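Side-chain contacts in ethylbenzene dehydrogenase alpha-subunit (Aromatoleum aromaticum, PDB 2IVF), which carries a molybdenum atom, two pterin-based guanosine dinucleotide cofactors and an iron-sulfur cluster, as a member of the molybdopterin oxidoreductase family: residues W549-V554 / K572-Y577; D557-W560 / A564-D567; D579-K582 / W586-N589. All blocks are in the same frame, centred on the assembly; numbering follows the deposited sequence.

Contact 1 of 3, residues W549-V554 / K572-Y577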
ATOM      1  N   TRP A 549     -22.803 -16.488  15.295  1.00 25.08           N
ATOM      2  CA  TRP A 549     -22.218 -17.816  15.179  1.00 24.61           C
ATOM      3  C   TRP A 549     -20.853 -17.807  15.930  1.00 24.33           C
ATOM      4  O   TRP A 549     -20.506 -18.784  16.565  1.00 23.64           O
ATOM      5  CB  TRP A 549     -22.091 -18.257  13.710  1.00 25.40           C
ATOM      6  CG  TRP A 549     -20.891 -17.756  13.021  1.00 23.07           C
ATOM      7  CD1 TRP A 549     -20.652 -16.508  12.574  1.00 26.81           C
ATOM      8  CD2 TRP A 549     -19.748 -18.526  12.708  1.00 24.74           C
ATOM      9  NE1 TRP A 549     -19.385 -16.432  12.005  1.00 25.50           N
ATOM     10  CE2 TRP A 549     -18.811 -17.668  12.090  1.00 25.01           C
ATOM     11  CE3 TRP A 549     -19.411 -19.860  12.935  1.00 24.20           C
ATOM     12  CZ2 TRP A 549     -17.582 -18.105  11.648  1.00 26.72           C
ATOM     13  CZ3 TRP A 549     -18.180 -20.305  12.508  1.00 26.78           C
ATOM     14  CH2 TRP A 549     -17.281 -19.433  11.863  1.00 26.91           C
ATOM     15  N   LEU A 550     -20.148 -16.669  15.920  1.00 23.16           N
ATOM     16  CA  LEU A 550     -18.895 -16.575  16.666  1.00 23.51           C
ATOM     17  C   LEU A 550     -19.137 -16.770  18.141  1.00 23.18           C
ATOM     18  O   LEU A 550     -18.387 -17.512  18.807  1.00 23.23           O
ATOM     19  CB  LEU A 550     -18.179 -15.257  16.418  1.00 23.02           C
ATOM     20  CG  LEU A 550     -17.615 -15.036  15.011  1.00 24.58           C
ATOM     21  CD1 LEU A 550     -17.014 -13.647  14.908  1.00 24.00           C
ATOM     22  CD2 LEU A 550     -16.602 -16.141  14.610  1.00 23.11           C
ATOM     23  N   TYR A 551     -20.222 -16.167  18.638  1.00 22.62           N
ATOM     24  CA  TYR A 551     -20.624 -16.285  20.046  1.00 22.32           C
ATOM     25  C   TYR A 551     -21.045 -17.690  20.429  1.00 21.83           C
ATOM     26  O   TYR A 551     -20.632 -18.187  21.455  1.00 21.22           O
ATOM     27  CB  TYR A 551     -21.822 -15.345  20.347  1.00 21.21           C
ATOM     28  CG  TYR A 551     -22.315 -15.311  21.784  1.00 21.12           C
ATOM     29  CD1 TYR A 551     -21.721 -14.476  22.727  1.00 20.16           C
ATOM     30  CD2 TYR A 551     -23.444 -16.057  22.192  1.00 18.66           C
ATOM     31  CE1 TYR A 551     -22.209 -14.425  24.066  1.00 21.55           C
ATOM     32  CE2 TYR A 551     -23.913 -15.984  23.475  1.00 21.51           C
ATOM     33  CZ  TYR A 551     -23.294 -15.158  24.408  1.00 19.58           C
ATOM     34  OH  TYR A 551     -23.819 -15.155  25.680  1.00 21.74           O
ATOM     35  N   TYR A 552     -21.881 -18.302  19.604  1.00 21.52           N
ATOM     36  CA  TYR A 552     -22.468 -19.603  19.880  1.00 22.22           C
ATOM     37  C   TYR A 552     -21.604 -20.799  19.504  1.00 21.87           C
ATOM     38  O   TYR A 552     -21.734 -21.844  20.093  1.00 21.03           O
ATOM     39  CB  TYR A 552     -23.797 -19.707  19.132  1.00 22.65           C
ATOM     40  CG  TYR A 552     -24.885 -18.938  19.817  1.00 23.75           C
ATOM     41  CD1 TYR A 552     -25.282 -19.289  21.100  1.00 21.59           C
ATOM     42  CD2 TYR A 552     -25.510 -17.841  19.207  1.00 24.99           C
ATOM     43  CE1 TYR A 552     -26.254 -18.595  21.756  1.00 22.97           C
ATOM     44  CE2 TYR A 552     -26.554 -17.147  19.870  1.00 24.39           C
ATOM     45  CZ  TYR A 552     -26.907 -17.532  21.136  1.00 24.22           C
ATOM     46  OH  TYR A 552     -27.908 -16.877  21.853  1.00 25.88           O
ATOM     47  N   HIS A 553     -20.698 -20.635  18.544  1.00 21.78           N
ATOM     48  CA  HIS A 553     -19.972 -21.780  18.000  1.00 21.95           C
ATOM     49  C   HIS A 553     -18.465 -21.673  18.055  1.00 23.08           C
ATOM     50  O   HIS A 553     -17.781 -22.698  17.944  1.00 25.22           O
ATOM     51  CB  HIS A 553     -20.365 -22.011  16.536  1.00 21.26           C
ATOM     52  CG  HIS A 553     -21.798 -22.369  16.368  1.00 19.16           C
ATOM     53  ND1 HIS A 553     -22.305 -23.588  16.743  1.00 21.05           N
ATOM     54  CD2 HIS A 553     -22.846 -21.636  15.929  1.00 19.95           C
ATOM     55  CE1 HIS A 553     -23.610 -23.596  16.520  1.00 24.39           C
ATOM     56  NE2 HIS A 553     -23.955 -22.427  16.003  1.00 20.61           N
ATOM     57  N   VAL A 554     -17.935 -20.474  18.229  1.00 22.09           N
ATOM     58  CA  VAL A 554     -16.494 -20.334  18.214  1.00 21.54           C
ATOM     59  C   VAL A 554     -15.932 -19.881  19.556  1.00 22.19           C
ATOM     60  O   VAL A 554     -14.775 -19.431  19.653  1.00 21.54           O
ATOM     61  CB  VAL A 554     -16.021 -19.415  17.067  1.00 21.85           C
ATOM     62  CG1 VAL A 554     -14.514 -19.534  16.916  1.00 20.11           C
ATOM     63  CG2 VAL A 554     -16.732 -19.761  15.712  1.00 21.98           C
ATOM     64  N   LYS A 572     -25.126  -4.602  31.973  1.00 30.09           N
ATOM     65  CA  LYS A 572     -24.939  -6.025  31.777  1.00 29.33           C
ATOM     66  C   LYS A 572     -24.102  -6.361  30.558  1.00 28.77           C
ATOM     67  O   LYS A 572     -23.720  -5.488  29.766  1.00 29.20           O
ATOM     68  CB  LYS A 572     -26.294  -6.730  31.705  1.00 29.10           C
ATOM     69  CG  LYS A 572     -27.184  -6.244  30.587  1.00 29.32           C
ATOM     70  CD  LYS A 572     -28.598  -6.620  30.879  1.00 29.74           C
ATOM     71  CE  LYS A 572     -29.585  -6.219  29.807  1.00 29.20           C
ATOM     72  NZ  LYS A 572     -30.933  -6.823  30.135  1.00 28.19           N
ATOM     73  N   SER A 573     -23.765  -7.641  30.453  1.00 27.95           N
ATOM     74  CA  SER A 573     -22.892  -8.147  29.403  1.00 27.12           C
ATOM     75  C   SER A 573     -23.610  -8.219  28.078  1.00 26.18           C
ATOM     76  O   SER A 573     -24.838  -8.265  28.022  1.00 26.51           O
ATOM     77  CB  SER A 573     -22.415  -9.570  29.706  1.00 26.31           C
ATOM     78  OG  SER A 573     -23.541 -10.455  29.902  1.00 28.45           O
ATOM     79  N   PHE A 574     -22.796  -8.280  27.039  1.00 24.81           N
ATOM     80  CA  PHE A 574     -23.209  -8.554  25.680  1.00 24.28           C
ATOM     81  C   PHE A 574     -24.248  -9.663  25.621  1.00 23.65           C
ATOM     82  O   PHE A 574     -25.292  -9.479  25.036  1.00 22.27           O
ATOM     83  CB  PHE A 574     -22.020  -8.980  24.836  1.00 24.42           C
ATOM     84  CG  PHE A 574     -22.397  -9.356  23.438  1.00 24.64           C
ATOM     85  CD1 PHE A 574     -22.544  -8.381  22.461  1.00 24.33           C
ATOM     86  CD2 PHE A 574     -22.639 -10.684  23.104  1.00 25.09           C
ATOM     87  CE1 PHE A 574     -22.929  -8.722  21.196  1.00 24.30           C
ATOM     88  CE2 PHE A 574     -23.010 -11.041  21.802  1.00 23.49           C
ATOM     89  CZ  PHE A 574     -23.165 -10.048  20.859  1.00 23.99           C
ATOM     90  N   GLY A 575     -23.961 -10.807  26.226  1.00 23.99           N
ATOM     91  CA  GLY A 575     -24.882 -11.949  26.151  1.00 23.91           C
ATOM     92  C   GLY A 575     -26.201 -11.776  26.870  1.00 23.93           C
ATOM     93  O   GLY A 575     -27.234 -12.350  26.475  1.00 22.74           O
ATOM     94  N   ALA A 576     -26.156 -11.006  27.951  1.00 24.69           N
ATOM     95  CA  ALA A 576     -27.344 -10.597  28.679  1.00 24.37           C
ATOM     96  C   ALA A 576     -28.224  -9.672  27.836  1.00 24.65           C
ATOM     97  O   ALA A 576     -29.442  -9.837  27.788  1.00 24.72           O
ATOM     98  CB  ALA A 576     -26.953  -9.930  29.979  1.00 25.02           C
ATOM     99  N   TYR A 577     -27.611  -8.698  27.176  1.00 25.20           N
ATOM    100  CA  TYR A 577     -28.311  -7.894  26.195  1.00 25.26           C
ATOM    101  C   TYR A 577     -28.856  -8.752  25.040  1.00 25.82           C
ATOM    102  O   TYR A 577     -29.993  -8.564  24.616  1.00 25.15           O
ATOM    103  CB  TYR A 577     -27.392  -6.809  25.642  1.00 25.76           C
ATOM    104  CG  TYR A 577     -27.274  -5.562  26.512  1.00 25.38           C
ATOM    105  CD1 TYR A 577     -28.285  -4.603  26.527  1.00 27.09           C
ATOM    106  CD2 TYR A 577     -26.136  -5.323  27.271  1.00 24.89           C
ATOM    107  CE1 TYR A 577     -28.161  -3.418  27.295  1.00 28.00           C
ATOM    108  CE2 TYR A 577     -26.001  -4.157  28.050  1.00 26.46           C
ATOM    109  CZ  TYR A 577     -27.012  -3.201  28.067  1.00 27.81           C
ATOM    110  OH  TYR A 577     -26.878  -2.051  28.862  1.00 27.65           O
TER

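Contact 2 of 3, residues D557-W560 / A564-D567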
ATOM      1  N   ASP A 557     -18.308 -16.285  23.396  1.00 23.83           N
ATOM      2  CA  ASP A 557     -19.088 -15.866  24.550  1.00 23.71           C
ATOM      3  C   ASP A 557     -18.195 -15.705  25.786  1.00 25.08           C
ATOM      4  O   ASP A 557     -18.513 -14.943  26.705  1.00 24.31           O
ATOM      5  CB  ASP A 557     -20.203 -16.878  24.886  1.00 23.78           C
ATOM      6  CG  ASP A 557     -19.667 -18.258  25.239  1.00 22.49           C
ATOM      7  OD1 ASP A 557     -18.871 -18.813  24.471  1.00 22.12           O
ATOM      8  OD2 ASP A 557     -20.065 -18.819  26.244  1.00 24.53           O
ATOM      9  N   GLN A 558     -17.096 -16.458  25.822  1.00 25.65           N
ATOM     10  CA  GLN A 558     -16.188 -16.420  26.976  1.00 27.41           C
ATOM     11  C   GLN A 558     -15.379 -15.134  26.988  1.00 26.23           C
ATOM     12  O   GLN A 558     -14.862 -14.783  28.025  1.00 26.48           O
ATOM     13  CB  GLN A 558     -15.208 -17.593  26.958  1.00 27.73           C
ATOM     14  CG  GLN A 558     -15.833 -18.945  26.960  1.00 32.49           C
ATOM     15  CD  GLN A 558     -14.885 -20.025  26.437  1.00 33.14           C
ATOM     16  OE1 GLN A 558     -14.464 -20.015  25.269  1.00 40.44           O
ATOM     17  NE2 GLN A 558     -14.574 -20.988  27.300  1.00 40.69           N
ATOM     18  N   LEU A 559     -15.236 -14.469  25.839  1.00 24.82           N
ATOM     19  CA  LEU A 559     -14.560 -13.187  25.766  1.00 25.37           C
ATOM     20  C   LEU A 559     -15.556 -12.029  25.895  1.00 25.37           C
ATOM     21  O   LEU A 559     -15.384 -11.124  26.708  1.00 25.64           O
ATOM     22  CB  LEU A 559     -13.844 -13.035  24.434  1.00 24.33           C
ATOM     23  CG  LEU A 559     -12.605 -13.900  24.147  1.00 25.89           C
ATOM     24  CD1 LEU A 559     -12.784 -15.341  24.561  1.00 28.08           C
ATOM     25  CD2 LEU A 559     -12.199 -13.812  22.721  1.00 23.84           C
ATOM     26  N   TRP A 560     -16.604 -12.093  25.078  1.00 24.67           N
ATOM     27  CA  TRP A 560     -17.557 -11.005  24.954  1.00 24.20           C
ATOM     28  C   TRP A 560     -18.490 -10.787  26.145  1.00 24.17           C
ATOM     29  O   TRP A 560     -19.124  -9.740  26.238  1.00 23.85           O
ATOM     30  CB  TRP A 560     -18.355 -11.190  23.670  1.00 23.37           C
ATOM     31  CG  TRP A 560     -17.541 -11.236  22.489  1.00 21.11           C
ATOM     32  CD1 TRP A 560     -16.227 -10.830  22.365  1.00 21.02           C
ATOM     33  CD2 TRP A 560     -17.960 -11.624  21.178  1.00 21.31           C
ATOM     34  NE1 TRP A 560     -15.823 -10.962  21.080  1.00 22.43           N
ATOM     35  CE2 TRP A 560     -16.864 -11.431  20.320  1.00 19.89           C
ATOM     36  CE3 TRP A 560     -19.153 -12.104  20.645  1.00 21.54           C
ATOM     37  CZ2 TRP A 560     -16.909 -11.770  18.986  1.00 21.51           C
ATOM     38  CZ3 TRP A 560     -19.208 -12.431  19.322  1.00 20.44           C
ATOM     39  CH2 TRP A 560     -18.089 -12.251  18.490  1.00 21.92           C
ATOM     40  N   ALA A 564     -15.224  -7.009  32.550  1.00 25.71           N
ATOM     41  CA  ALA A 564     -14.006  -6.198  32.689  1.00 25.22           C
ATOM     42  C   ALA A 564     -13.657  -5.503  31.385  1.00 24.10           C
ATOM     43  O   ALA A 564     -13.039  -4.414  31.399  1.00 24.90           O
ATOM     44  CB  ALA A 564     -12.814  -7.077  33.180  1.00 25.25           C
ATOM     45  N   TRP A 565     -14.070  -6.094  30.265  1.00 22.82           N
ATOM     46  CA  TRP A 565     -13.744  -5.579  28.944  1.00 23.35           C
ATOM     47  C   TRP A 565     -14.929  -4.895  28.281  1.00 22.41           C
ATOM     48  O   TRP A 565     -14.888  -4.646  27.133  1.00 21.28           O
ATOM     49  CB  TRP A 565     -13.273  -6.711  28.027  1.00 22.81           C
ATOM     50  CG  TRP A 565     -12.090  -7.460  28.555  1.00 22.30           C
ATOM     51  CD1 TRP A 565     -11.214  -7.044  29.532  1.00 22.08           C
ATOM     52  CD2 TRP A 565     -11.629  -8.725  28.115  1.00 21.25           C
ATOM     53  NE1 TRP A 565     -10.239  -7.990  29.721  1.00 22.50           N
ATOM     54  CE2 TRP A 565     -10.473  -9.036  28.862  1.00 23.53           C
ATOM     55  CE3 TRP A 565     -12.096  -9.658  27.172  1.00 23.66           C
ATOM     56  CZ2 TRP A 565      -9.802 -10.253  28.713  1.00 21.62           C
ATOM     57  CZ3 TRP A 565     -11.418 -10.847  27.015  1.00 23.34           C
ATOM     58  CH2 TRP A 565     -10.267 -11.123  27.768  1.00 23.21           C
ATOM     59  N   THR A 566     -15.980  -4.631  29.048  1.00 23.57           N
ATOM     60  CA  THR A 566     -17.224  -4.042  28.568  1.00 23.75           C
ATOM     61  C   THR A 566     -17.275  -2.587  29.021  1.00 23.38           C
ATOM     62  O   THR A 566     -16.711  -2.219  30.040  1.00 23.77           O
ATOM     63  CB  THR A 566     -18.443  -4.818  29.223  1.00 25.42           C
ATOM     64  OG1 THR A 566     -18.381  -6.211  28.868  1.00 27.25           O
ATOM     65  CG2 THR A 566     -19.797  -4.272  28.768  1.00 23.78           C
ATOM     66  N   ASP A 567     -17.962  -1.741  28.275  1.00 23.75           N
ATOM     67  CA  ASP A 567     -18.231  -0.349  28.717  1.00 23.89           C
ATOM     68  C   ASP A 567     -18.877  -0.388  30.111  1.00 23.42           C
ATOM     69  O   ASP A 567     -19.947  -0.979  30.268  1.00 23.47           O
ATOM     70  CB  ASP A 567     -19.165   0.292  27.671  1.00 24.06           C
ATOM     71  CG  ASP A 567     -19.748   1.629  28.090  1.00 25.14           C
ATOM     72  OD1 ASP A 567     -19.164   2.293  28.966  1.00 30.21           O
ATOM     73  OD2 ASP A 567     -20.797   2.024  27.480  1.00 24.95           O
TER
HETATM   74  O   HOH W   1     -19.785  -7.257  26.776  1.00 26.95           O

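Contact 3 of 3, residues D579-K582 / W586-N589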
ATOM      1  N   ASP A 579     -29.757 -11.980  25.129  1.00 26.36           N
ATOM      2  CA  ASP A 579     -30.920 -12.696  25.635  1.00 28.09           C
ATOM      3  C   ASP A 579     -32.153 -11.820  25.683  1.00 28.07           C
ATOM      4  O   ASP A 579     -33.244 -12.285  25.385  1.00 29.18           O
ATOM      5  CB  ASP A 579     -30.648 -13.270  27.026  1.00 29.00           C
ATOM      6  CG  ASP A 579     -29.840 -14.553  26.976  1.00 32.36           C
ATOM      7  OD1 ASP A 579     -29.358 -14.949  25.872  1.00 35.38           O
ATOM      8  OD2 ASP A 579     -29.679 -15.161  28.056  1.00 35.91           O
ATOM      9  N   GLU A 580     -31.985 -10.572  26.113  1.00 28.35           N
ATOM     10  CA  GLU A 580     -33.092  -9.629  26.206  1.00 28.61           C
ATOM     11  C   GLU A 580     -33.613  -9.311  24.803  1.00 28.45           C
ATOM     12  O   GLU A 580     -34.812  -9.268  24.553  1.00 28.33           O
ATOM     13  CB  GLU A 580     -32.622  -8.350  26.893  1.00 28.55           C
ATOM     14  CG  GLU A 580     -33.764  -7.413  27.183  1.00 29.24           C
ATOM     15  CD  GLU A 580     -33.318  -6.020  27.544  1.00 29.90           C
ATOM     16  OE1 GLU A 580     -32.173  -5.839  27.997  1.00 35.77           O
ATOM     17  OE2 GLU A 580     -34.132  -5.096  27.384  1.00 32.71           O
ATOM     18  N   ALA A 581     -32.685  -9.106  23.891  1.00 28.21           N
ATOM     19  CA  ALA A 581     -33.013  -8.815  22.510  1.00 29.12           C
ATOM     20  C   ALA A 581     -33.752  -9.955  21.833  1.00 29.37           C
ATOM     21  O   ALA A 581     -34.748  -9.712  21.150  1.00 30.12           O
ATOM     22  CB  ALA A 581     -31.773  -8.459  21.730  1.00 28.03           C
ATOM     23  N   LYS A 582     -33.315 -11.197  22.027  1.00 30.25           N
ATOM     24  CA  LYS A 582     -34.092 -12.316  21.439  1.00 30.26           C
ATOM     25  C   LYS A 582     -35.385 -12.594  22.129  1.00 30.18           C
ATOM     26  O   LYS A 582     -36.318 -13.079  21.495  1.00 29.46           O
ATOM     27  CB  LYS A 582     -33.303 -13.607  21.248  1.00 30.93           C
ATOM     28  CG  LYS A 582     -32.556 -14.148  22.412  1.00 33.15           C
ATOM     29  CD  LYS A 582     -31.103 -14.499  21.919  1.00 35.22           C
ATOM     30  CE  LYS A 582     -31.026 -15.824  21.123  1.00 34.53           C
ATOM     31  NZ  LYS A 582     -31.466 -16.981  21.920  1.00 35.16           N
ATOM     32  N   TRP A 586     -36.209  -9.356  18.652  1.00 27.54           N
ATOM     33  CA  TRP A 586     -35.359  -8.475  17.854  1.00 27.68           C
ATOM     34  C   TRP A 586     -34.360  -9.240  17.000  1.00 27.97           C
ATOM     35  O   TRP A 586     -33.878  -8.706  15.992  1.00 28.69           O
ATOM     36  CB  TRP A 586     -34.647  -7.468  18.751  1.00 27.85           C
ATOM     37  CG  TRP A 586     -35.558  -6.505  19.357  1.00 27.57           C
ATOM     38  CD1 TRP A 586     -36.875  -6.264  19.011  1.00 29.18           C
ATOM     39  CD2 TRP A 586     -35.273  -5.646  20.459  1.00 28.83           C
ATOM     40  NE1 TRP A 586     -37.409  -5.311  19.837  1.00 28.96           N
ATOM     41  CE2 TRP A 586     -36.446  -4.911  20.730  1.00 28.60           C
ATOM     42  CE3 TRP A 586     -34.138  -5.433  21.257  1.00 26.45           C
ATOM     43  CZ2 TRP A 586     -36.508  -3.972  21.753  1.00 29.84           C
ATOM     44  CZ3 TRP A 586     -34.202  -4.505  22.259  1.00 27.59           C
ATOM     45  CH2 TRP A 586     -35.373  -3.784  22.506  1.00 28.66           C
ATOM     46  N   TRP A 587     -34.017 -10.461  17.414  1.00 27.53           N
ATOM     47  CA  TRP A 587     -33.232 -11.351  16.574  1.00 28.41           C
ATOM     48  C   TRP A 587     -33.965 -12.659  16.516  1.00 29.27           C
ATOM     49  O   TRP A 587     -34.418 -13.129  17.541  1.00 29.90           O
ATOM     50  CB  TRP A 587     -31.814 -11.541  17.120  1.00 27.60           C
ATOM     51  CG  TRP A 587     -31.137 -10.205  17.314  1.00 27.07           C
ATOM     52  CD1 TRP A 587     -31.090  -9.490  18.472  1.00 26.73           C
ATOM     53  CD2 TRP A 587     -30.506  -9.388  16.312  1.00 27.74           C
ATOM     54  NE1 TRP A 587     -30.446  -8.301  18.269  1.00 27.26           N
ATOM     55  CE2 TRP A 587     -30.051  -8.221  16.958  1.00 25.78           C
ATOM     56  CE3 TRP A 587     -30.226  -9.554  14.947  1.00 26.80           C
ATOM     57  CZ2 TRP A 587     -29.380  -7.206  16.280  1.00 25.75           C
ATOM     58  CZ3 TRP A 587     -29.548  -8.558  14.282  1.00 27.16           C
ATOM     59  CH2 TRP A 587     -29.118  -7.399  14.950  1.00 25.70           C
ATOM     60  N   THR A 588     -34.051 -13.226  15.307  1.00 30.12           N
ATOM     61  CA  THR A 588     -34.820 -14.442  15.004  1.00 30.30           C
ATOM     62  C   THR A 588     -33.885 -15.576  14.598  1.00 30.74           C
ATOM     63  O   THR A 588     -32.665 -15.388  14.557  1.00 30.11           O
ATOM     64  CB  THR A 588     -35.772 -14.166  13.861  1.00 30.38           C
ATOM     65  OG1 THR A 588     -35.025 -13.928  12.660  1.00 31.05           O
ATOM     66  CG2 THR A 588     -36.663 -12.942  14.184  1.00 32.08           C
ATOM     67  N   ASN A 589     -34.444 -16.752  14.293  1.00 31.39           N
ATOM     68  CA  ASN A 589     -33.617 -17.886  13.850  1.00 31.32           C
ATOM     69  C   ASN A 589     -32.999 -17.701  12.478  1.00 30.88           C
ATOM     70  O   ASN A 589     -32.105 -18.480  12.088  1.00 31.20           O
ATOM     71  CB  ASN A 589     -34.396 -19.220  13.853  1.00 32.21           C
ATOM     72  CG  ASN A 589     -33.433 -20.481  13.884  1.00 34.63           C
ATOM     73  OD1 ASN A 589     -32.373 -20.533  13.187  1.00 40.36           O
ATOM     74  ND2 ASN A 589     -33.790 -21.461  14.701  1.00 39.63           N
TER
HETATM   75  O   HOH W   2     -36.654 -13.891  18.707  1.00 45.09           O

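Contact 1 of 3, residues W549-V554 / K572-Y577
Tyr551 of helix 546-553 lays one flank of its ring beside Phe574 and sends its hydroxyl over Gly575. This is helix-helix packing inside the molybdopterin oxidoreductase family region: Tyr551 fits against Phe574 and Gly575 in the first turn of helix 574-583. The rings approach most closely at Tyr551 CD1 and Phe574 CE2, 3.8 Å apart, and the adjoining pair Tyr551 CE1 and Phe574 CD2 is separated by 3.9 Å. The tyrosine atoms arrive at the edge of the phenylalanine, near its plane, whereas Phe574 meets the tyrosine ring obliquely. The two planes are inclined at 54° and the centroids of Tyr551 and Phe574 lie 5.6 Å apart. With CG anti to the backbone N in both (chi1 -177° for Tyr551, 177° for Phe574), each ring extends toward the other helix, and the rings pass flank to flank, pointing opposite ways. Beyond the rings, Tyr551 OH reaches to 3.4 Å from Gly575 CA, a close approach that the missing side chain of Gly575 permits.

No hydrogen bond joins the two segments directly. Asn561 mediates instead: its ND2 is bonded to Tyr551 OH and its OD1 accepts from Gly575 N, so one amide ties the phenol to the backbone of the opposing helix. The tyrosine ring is also bordered within its own helix, where Tyr551 CD2 sits over the centre of the Tyr552 ring, 3.7 Å above its plane. Leu578, one turn further along helix 574-583, touches Tyr551 as well, and Phe574 packs on Leu945. Ser573 occupies the N-cap position ahead of Phe574 and Gly575, and its OG accepts a weak capping bond of 3.3 Å from Ala576 N.

Contact 2 of 3, residues D557-W560 / A564-D567
Trp565 brings the six-membered half of its indole up to helix 557-560, where CE3 and CZ3 lie against the backbone and CB of Leu559. The CB of Trp565 is directed at the helix, and a chi2 of -18° keeps CD1 close to its own CA, which swings the benzo ring outward to make the contact. Trp565 CE3 comes within 3.6 Å of Leu559 O, the carbonyl approaching the indole obliquely, while CZ3 of the same ring rests 4.2 Å from Leu559 CB. Van der Waals packing therefore carries this half of the contact.

The two tryptophans are turned differently. Trp560, next to Leu559 in the chain, directs its CB away from segment 564-567 and offers its carbonyl instead. Trp560 O and Thr566 OG1 are 4.5 Å apart, and a single water fills the step between them, donating to Trp560 O at 2.6 Å and to Thr566 OG1 at 2.7 Å. Both protons of the water are thereby used within the contact. Thr566 OG1 is also hydrogen-bonded to Asn562 O, so the hydroxyl links the water to the turn between the segments. At the far end of the Trp560 side chain, NE1 is bonded to Ile937 O, which fixes the rotation of an indole buried on the other flank of the helix.

The arrangement is a short helix whose last carbonyls are met by the chain as it turns back after three residues. Met620 of helix 617-625 packs on Leu559, Met939 touches Trp565, and Trp560 lies against Ala547, Leu550 and Tyr551 of helix 546-553, with Pro940 and Pro963 from loops completing its surroundings.

Contact 3 of 3, residues D579-K582 / W586-N589
Ala581 meets both Trp586 and Trp587, and its carbonyl makes the direct hydrogen bond across the contact. Trp586 N donates to Ala581 O over 2.9 Å, with an N-H...O angle of 151° and the donor tilted 24° from the carbonyl plane. This bond spans five residues at the end of helix 574-583, and apolar packing joins the same two residues, Ala581 CB lying 3.9 Å from Trp586 CE3. Both features are consistent with a Schellman motif, in which the chain leaves a helix through a six-to-one bond.

Apolar contact extends to the next residue. The methyl of Ala581 touches Trp587 at the edge of its indole, in the ring plane, with CB 3.5 Å from CD1 and 3.7 Å from NE1. Trp587 NE1 spends its hydrogen on Leu945 O, which holds that edge in position, and His591 meets the indole edge-to-face. Trp586 has an edge-to-face partner too, Trp820.

Water makes the remaining polar link. One molecule donates to Lys582 O at 2.9 Å and to Trp587 O at 2.6 Å, bridging the last helical turn to the loop that follows. Beside it Lys582 contributes only the base of its side chain, CB lying 3.9 Å from Trp587 O; its CG sits between the backbone N and the carbonyl carbon (chi1 52°), and bends at the following torsions lead the amine away from the loop.

In the fold
Contact 2 is nested in the loop closed by contact 1, their centres 9 Å apart, and the two share a packed interface: Tyr551 CE1 lies 3.3 Å from Asp557 CB, and Leu550 CB 3.7 Å from Trp560 CH2. Contact 3 follows in series, 11 Å from contact 1 between centres, at the opposite end of helix 574-583. A salt bridge from Lys572 NZ to Glu580 OE1 (2.7 Å) links contacts 1 and 3. Contacts 2 and 3 do not touch, their nearest atoms being about 9 Å apart. Contact 2 lies toward the cofactors, the side chain of Trp560 being about 12 Å from the bound phosphoric acid 4-(2-amino-4-oxo-3,4,5,6,-tetrahydro-pteridin-6-yl)-2-hydroxy-3,4-dimercapto-but-3-en-yl ester guanylate ester (MD1).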